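Domain of Unknown Function with a Cystatin-Like Fold (Nostoc punctiforme, PDB 2RGQ) is of unknown function but has a cystatin-like fold and belongs to the SnoaL-like family of the NTF2 clan. Local coordinates at residues B[77-80]-B[85-88]; B[108-113]-B[119-124]. All coordinates share one frame; numbering follows the deposited sequence.

Interaction 1: residues B[77-80]-B[85-88]; sequences IIQG and ATME
The side chain of Gln-79 reaches across to Thr-86 and Glu-88 on the face of the sheet that Ile-77 shares with them. Its CG sits between the backbone N and the carbonyl carbon (chi1 53°), and the bend at chi2 swings the amide over the neighbouring strand. There Gln-79 NE2 donates to Thr-86 OG1 at 2.5 Å, with the hydroxyl close to the amide plane. Gln-79 NE2 also points at Glu-88 OE2, 2.4 Å away, a hydrogen bond too short for its geometry to be trusted. The carboxylate and amide planes are nearly coplanar, 15° apart. A water joins Thr-86 OG1 to Gln-79 O. Beneath these groups runs the ladder of the antiparallel hairpin formed by strands 69-80 and 84-95, part of the curved sheet of the cystatin-like fold. Ile-77 and Gln-79 form hydrogen-bonded pairs with Glu-88 and Thr-86; Thr-86 N to Gln-79 O is 2.8 Å. On the other face Ile-78 CG1 packs against CG of selenomethionine Met-87 at 3.7 Å, and Ile-78 CG2 lies 4.2 Å from Ala-85 CB. Gly-80 and Ala-85 form a non-hydrogen-bonded pair, their CA atoms 4.0 Å apart; at the glycine's backbone angles a CB would jam against the preceding carbonyl O. Helix 6-25 covers this apolar side, Ile-12 touching both Ile-78 and Met-87. At the strand's outer edge, Ile-78 N bonds Glu-14 of a second subunit.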
loop_
_atom_site.group_PDB
_atom_site.type_symbol
_atom_site.label_atom_id
_atom_site.label_comp_id
_atom_site.label_asym_id
_atom_site.label_seq_id
_atom_site.Cartn_x
_atom_site.Cartn_y
_atom_site.Cartn_z
ATOM N N ILE B 77 -2.900 -9.293 4.325
ATOM C CA ILE B 77 -3.781 -9.960 5.273
ATOM C C ILE B 77 -2.871 -10.984 5.956
ATOM O O ILE B 77 -2.263 -11.836 5.294
ATOM C CB ILE B 77 -4.956 -10.653 4.639
ATOM C CG1 ILE B 77 -5.795 -9.643 3.804
ATOM C CG2 ILE B 77 -5.799 -11.383 5.744
ATOM C CD1 ILE B 77 -6.971 -10.306 3.117
ATOM N N ILE B 78 -2.827 -10.891 7.273
ATOM C CA ILE B 78 -1.951 -11.720 8.091
ATOM C C ILE B 78 -2.738 -12.499 9.117
ATOM O O ILE B 78 -3.573 -11.930 9.822
ATOM C CB ILE B 78 -0.857 -10.850 8.806
ATOM C CG1 ILE B 78 0.029 -10.114 7.785
ATOM C CG2 ILE B 78 -0.014 -11.724 9.799
ATOM C CD1 ILE B 78 0.860 -8.985 8.442
ATOM N N GLN B 79 -2.459 -13.796 9.217
ATOM C CA GLN B 79 -3.079 -14.631 10.273
ATOM C C GLN B 79 -2.042 -15.559 10.899
ATOM O O GLN B 79 -1.107 -15.988 10.255
ATOM C CB GLN B 79 -4.318 -15.396 9.811
ATOM C CG GLN B 79 -4.218 -16.267 8.585
ATOM C CD GLN B 79 -4.155 -15.486 7.247
ATOM O OE1 GLN B 79 -4.927 -14.530 6.993
ATOM N NE2 GLN B 79 -3.267 -15.924 6.381
ATOM N N GLY B 80 -2.200 -15.821 12.181
ATOM C CA GLY B 80 -1.264 -16.657 12.890
ATOM C C GLY B 80 -1.262 -16.349 14.365
ATOM O O GLY B 80 -2.261 -15.891 14.918
ATOM N N ALA B 85 3.081 -17.414 11.282
ATOM C CA ALA B 85 1.983 -16.722 10.617
ATOM C C ALA B 85 2.101 -16.880 9.110
ATOM O O ALA B 85 3.105 -17.399 8.581
ATOM C CB ALA B 85 1.932 -15.232 11.033
ATOM N N THR B 86 1.013 -16.508 8.442
ATOM C CA THR B 86 0.926 -16.516 7.006
ATOM C C THR B 86 0.426 -15.152 6.590
ATOM O O THR B 86 -0.368 -14.544 7.311
ATOM C CB THR B 86 0.004 -17.642 6.471
ATOM O OG1 THR B 86 -1.320 -17.449 6.985
ATOM C CG2 THR B 86 0.506 -18.989 6.893
HETATM N N MSE B 87 0.989 -14.626 5.515
HETATM C CA MSE B 87 0.581 -13.366 4.932
HETATM C C MSE B 87 0.196 -13.591 3.489
HETATM O O MSE B 87 0.887 -14.352 2.805
HETATM C CB MSE B 87 1.731 -12.342 4.996
HETATM C CG MSE B 87 1.327 -10.992 4.430
HETATM SE SE MSE B 87 2.607 -9.600 4.776
HETATM C CE MSE B 87 4.180 -10.283 4.025
ATOM N N GLU B 88 -0.887 -12.943 3.024
ATOM C CA GLU B 88 -1.269 -12.920 1.609
ATOM C C GLU B 88 -1.222 -11.456 1.216
ATOM O O GLU B 88 -1.594 -10.589 2.001
ATOM C CB GLU B 88 -2.649 -13.527 1.342
ATOM C CG GLU B 88 -2.813 -14.915 1.890
ATOM C CD GLU B 88 -3.187 -14.942 3.376
ATOM O OE1 GLU B 88 -4.158 -14.272 3.797
ATOM O OE2 GLU B 88 -2.505 -15.658 4.156
HETATM O O HOH W 1 -1.578 -19.110 9.404
#

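Interaction 2: residues B[108-113]-B[119-124]; sequences KDQVRK and YLILRQ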
loop_
_atom_site.group_PDB
_atom_site.type_symbol
_atom_site.label_atom_id
_atom_site.label_comp_id
_atom_site.label_asym_id
_atom_site.label_seq_id
_atom_site.Cartn_x
_atom_site.Cartn_y
_atom_site.Cartn_z
ATOM N N LYS B 108 2.038 -15.332 -1.380
ATOM C CA LYS B 108 1.708 -16.007 -0.141
ATOM C C LYS B 108 3.013 -16.235 0.635
ATOM O O LYS B 108 3.929 -16.858 0.113
ATOM C CB LYS B 108 1.012 -17.345 -0.384
ATOM C CG LYS B 108 0.445 -17.911 0.910
ATOM C CD LYS B 108 0.060 -19.399 0.849
ATOM C CE LYS B 108 0.099 -19.971 2.286
ATOM N NZ LYS B 108 1.500 -19.924 2.890
ATOM N N ASP B 109 3.056 -15.763 1.874
ATOM C CA ASP B 109 4.245 -15.868 2.744
ATOM C C ASP B 109 3.973 -16.678 3.997
ATOM O O ASP B 109 2.915 -16.557 4.599
ATOM C CB ASP B 109 4.744 -14.478 3.167
ATOM C CG ASP B 109 5.211 -13.639 1.997
ATOM O OD1 ASP B 109 6.068 -14.163 1.254
ATOM O OD2 ASP B 109 4.796 -12.444 1.864
ATOM N N GLN B 110 4.881 -17.593 4.331
ATOM C CA GLN B 110 4.853 -18.268 5.625
ATOM C C GLN B 110 6.010 -17.600 6.359
ATOM O O GLN B 110 7.153 -17.550 5.814
ATOM C CB GLN B 110 5.119 -19.753 5.503
ATOM C CG GLN B 110 4.100 -20.520 4.695
ATOM C CD GLN B 110 4.473 -21.975 4.544
ATOM O OE1 GLN B 110 5.506 -22.427 5.055
ATOM N NE2 GLN B 110 3.633 -22.733 3.834
ATOM N N VAL B 111 5.750 -17.087 7.562
ATOM C CA VAL B 111 6.742 -16.365 8.326
ATOM C C VAL B 111 6.867 -17.006 9.716
ATOM O O VAL B 111 5.965 -17.712 10.154
ATOM C CB VAL B 111 6.455 -14.879 8.468
ATOM C CG1 VAL B 111 6.515 -14.170 7.050
ATOM C CG2 VAL B 111 5.129 -14.642 9.256
ATOM N N ARG B 112 8.018 -16.812 10.327
ATOM C CA ARG B 112 8.307 -17.394 11.640
ATOM C C ARG B 112 9.145 -16.455 12.473
ATOM O O ARG B 112 10.036 -15.761 11.948
ATOM C CB ARG B 112 9.027 -18.713 11.457
ATOM C CG ARG B 112 9.291 -19.540 12.738
ATOM C CD ARG B 112 9.997 -20.831 12.391
ATOM N NE ARG B 112 9.191 -21.651 11.468
ATOM C CZ ARG B 112 9.653 -22.597 10.649
ATOM N NH1 ARG B 112 10.904 -22.910 10.629
ATOM N NH2 ARG B 112 8.846 -23.273 9.876
ATOM N N LYS B 113 8.856 -16.448 13.774
ATOM C CA LYS B 113 9.643 -15.664 14.733
ATOM C C LYS B 113 10.739 -16.598 15.231
ATOM O O LYS B 113 10.452 -17.627 15.828
ATOM C CB LYS B 113 8.779 -15.167 15.854
ATOM C CG LYS B 113 9.497 -14.337 16.865
ATOM C CD LYS B 113 8.573 -13.769 17.906
ATOM C CE LYS B 113 7.759 -12.611 17.375
ATOM N NZ LYS B 113 6.598 -12.312 18.313
ATOM N N TYR B 119 10.987 -13.668 10.234
ATOM C CA TYR B 119 11.659 -14.019 8.998
ATOM C C TYR B 119 10.763 -14.737 8.015
ATOM O O TYR B 119 9.822 -15.421 8.410
ATOM C CB TYR B 119 12.786 -15.025 9.278
ATOM C CG TYR B 119 13.886 -14.483 10.099
ATOM C CD1 TYR B 119 14.935 -13.766 9.515
ATOM C CD2 TYR B 119 13.878 -14.642 11.470
ATOM C CE1 TYR B 119 15.958 -13.246 10.295
ATOM C CE2 TYR B 119 14.893 -14.115 12.268
ATOM C CZ TYR B 119 15.932 -13.438 11.680
ATOM O OH TYR B 119 16.895 -12.910 12.507
ATOM N N LEU B 120 11.037 -14.558 6.728
ATOM C CA LEU B 120 10.401 -15.341 5.688
ATOM C C LEU B 120 10.878 -16.810 5.704
ATOM O O LEU B 120 12.099 -17.096 5.591
ATOM C CB LEU B 120 10.730 -14.733 4.305
ATOM C CG LEU B 120 10.112 -13.371 3.957
ATOM C CD1 LEU B 120 10.762 -12.832 2.679
ATOM C CD2 LEU B 120 8.605 -13.471 3.774
ATOM N N ILE B 121 9.938 -17.746 5.854
ATOM C CA ILE B 121 10.233 -19.182 5.704
ATOM C C ILE B 121 9.993 -19.616 4.259
ATOM O O ILE B 121 10.761 -20.401 3.679
ATOM C CB ILE B 121 9.348 -20.065 6.630
ATOM C CG1 ILE B 121 9.619 -19.705 8.111
ATOM C CG2 ILE B 121 9.540 -21.589 6.304
ATOM C CD1 ILE B 121 11.080 -19.899 8.574
ATOM N N LEU B 122 8.873 -19.171 3.702
ATOM C CA LEU B 122 8.540 -19.487 2.344
ATOM C C LEU B 122 7.741 -18.391 1.738
ATOM O O LEU B 122 6.650 -18.080 2.208
ATOM C CB LEU B 122 7.726 -20.780 2.245
ATOM C CG LEU B 122 7.237 -21.175 0.847
ATOM C CD1 LEU B 122 8.395 -21.330 -0.131
ATOM C CD2 LEU B 122 6.490 -22.463 0.951
ATOM N N ARG B 123 8.272 -17.806 0.675
ATOM C CA ARG B 123 7.542 -16.815 -0.112
ATOM C C ARG B 123 7.246 -17.440 -1.465
ATOM O O ARG B 123 8.171 -17.876 -2.168
ATOM C CB ARG B 123 8.334 -15.508 -0.225
ATOM C CG ARG B 123 7.765 -14.600 -1.309
ATOM C CD ARG B 123 8.328 -13.226 -1.281
ATOM N NE ARG B 123 7.525 -12.422 -0.366
ATOM C CZ ARG B 123 7.259 -11.131 -0.525
ATOM N NH1 ARG B 123 7.754 -10.410 -1.517
ATOM N NH2 ARG B 123 6.466 -10.540 0.343
ATOM N N GLN B 124 5.950 -17.500 -1.811
ATOM C CA GLN B 124 5.458 -18.033 -3.081
ATOM C C GLN B 124 4.815 -16.901 -3.857
ATOM O O GLN B 124 3.859 -16.276 -3.373
ATOM C CB GLN B 124 4.449 -19.153 -2.857
ATOM C CG GLN B 124 5.130 -20.430 -2.353
ATOM C CD GLN B 124 4.146 -21.497 -1.984
ATOM O OE1 GLN B 124 3.310 -21.259 -1.137
ATOM N NE2 GLN B 124 4.296 -22.689 -2.528
HETATM O O HOH W 2 3.718 -19.564 1.228
#
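Tyr-119 and Arg-112 form a hydrogen-bonded antiparallel pair, Tyr-119 N to Arg-112 O being 2.9 Å, and the tyrosine ring turns an edge toward that carbonyl. Leu-120 follows on the buried face, where its CD2 meets Val-111 CG1 at 3.9 Å and also lies beside the Asp-109 carboxylate; helix 6-25 packs over this side through Leu-15 and Phe-19. At Ile-121 the strand turns a corner. Ile-121 CG1 touches Arg-112 CB at 3.5 Å, and Ile-121 CD1 lies over one face of the Arg-112 guanidinium, offset toward the rim. The bend at Arg-112 chi3, -60°, turns a face of the guanidinium to Ile-121. Ile-121 N and Leu-122 N both donate to Gln-110 O, at 2.8 Å and 3.2 Å, while Leu-122 O receives Gln-110 N. The Leu-122 and Gln-110 side chains run side by side, CB of the leucine against OE1 of the glutamine. Arg-123 grips Asp-109 side-on: NE donates to OD1 at 2.8 Å on its syn side, and NH2 to OD2 at 3.0 Å. Carboxylate and guanidinium planes lie 7° apart, the NH2 bond slightly tilted out of them, in a two-bond salt bridge among buried residues. Glu-20 takes the guanidinium's NH1, and Phe-19 adds a cation-pi contact. Gln-124 pairs with Lys-108 through two backbone bonds; a water accepts from Lys-108 NZ and can donate to Gln-124 OE1, while Gln-124 NE2 bonds Gln-42. Two residues facing one, Ile-121 and Leu-122 against Gln-110, make this a classic beta bulge in the antiparallel hairpin of strands 101-114 and 117-127, within the cystatin-like fold.

Interactions 1 and 2 are successive hairpins of one antiparallel run, their centres about 9 Å apart. Strands 84-95 and 101-114 adjoin in the sheet and join them: Met-87 O lies 2.7 Å from Asp-109 N and Ala-85 O 2.9 Å from Val-111 N, both probable hydrogen bonds. Packing follows the same seam, with Thr-86 CB 3.6 Å from Asp-109 O. Helix 6-25 spans both contacts, Ile-12 touching Ile-78, Met-87 and Val-111, and Ala-16 touching Met-87 and Arg-123. Of the two, interaction 1 meets a second subunit. A glycerol, probably from the crystallisation liquor, comes within about 3 Å of the Gln-124 side chain in interaction 2, nearest atom to nearest atom.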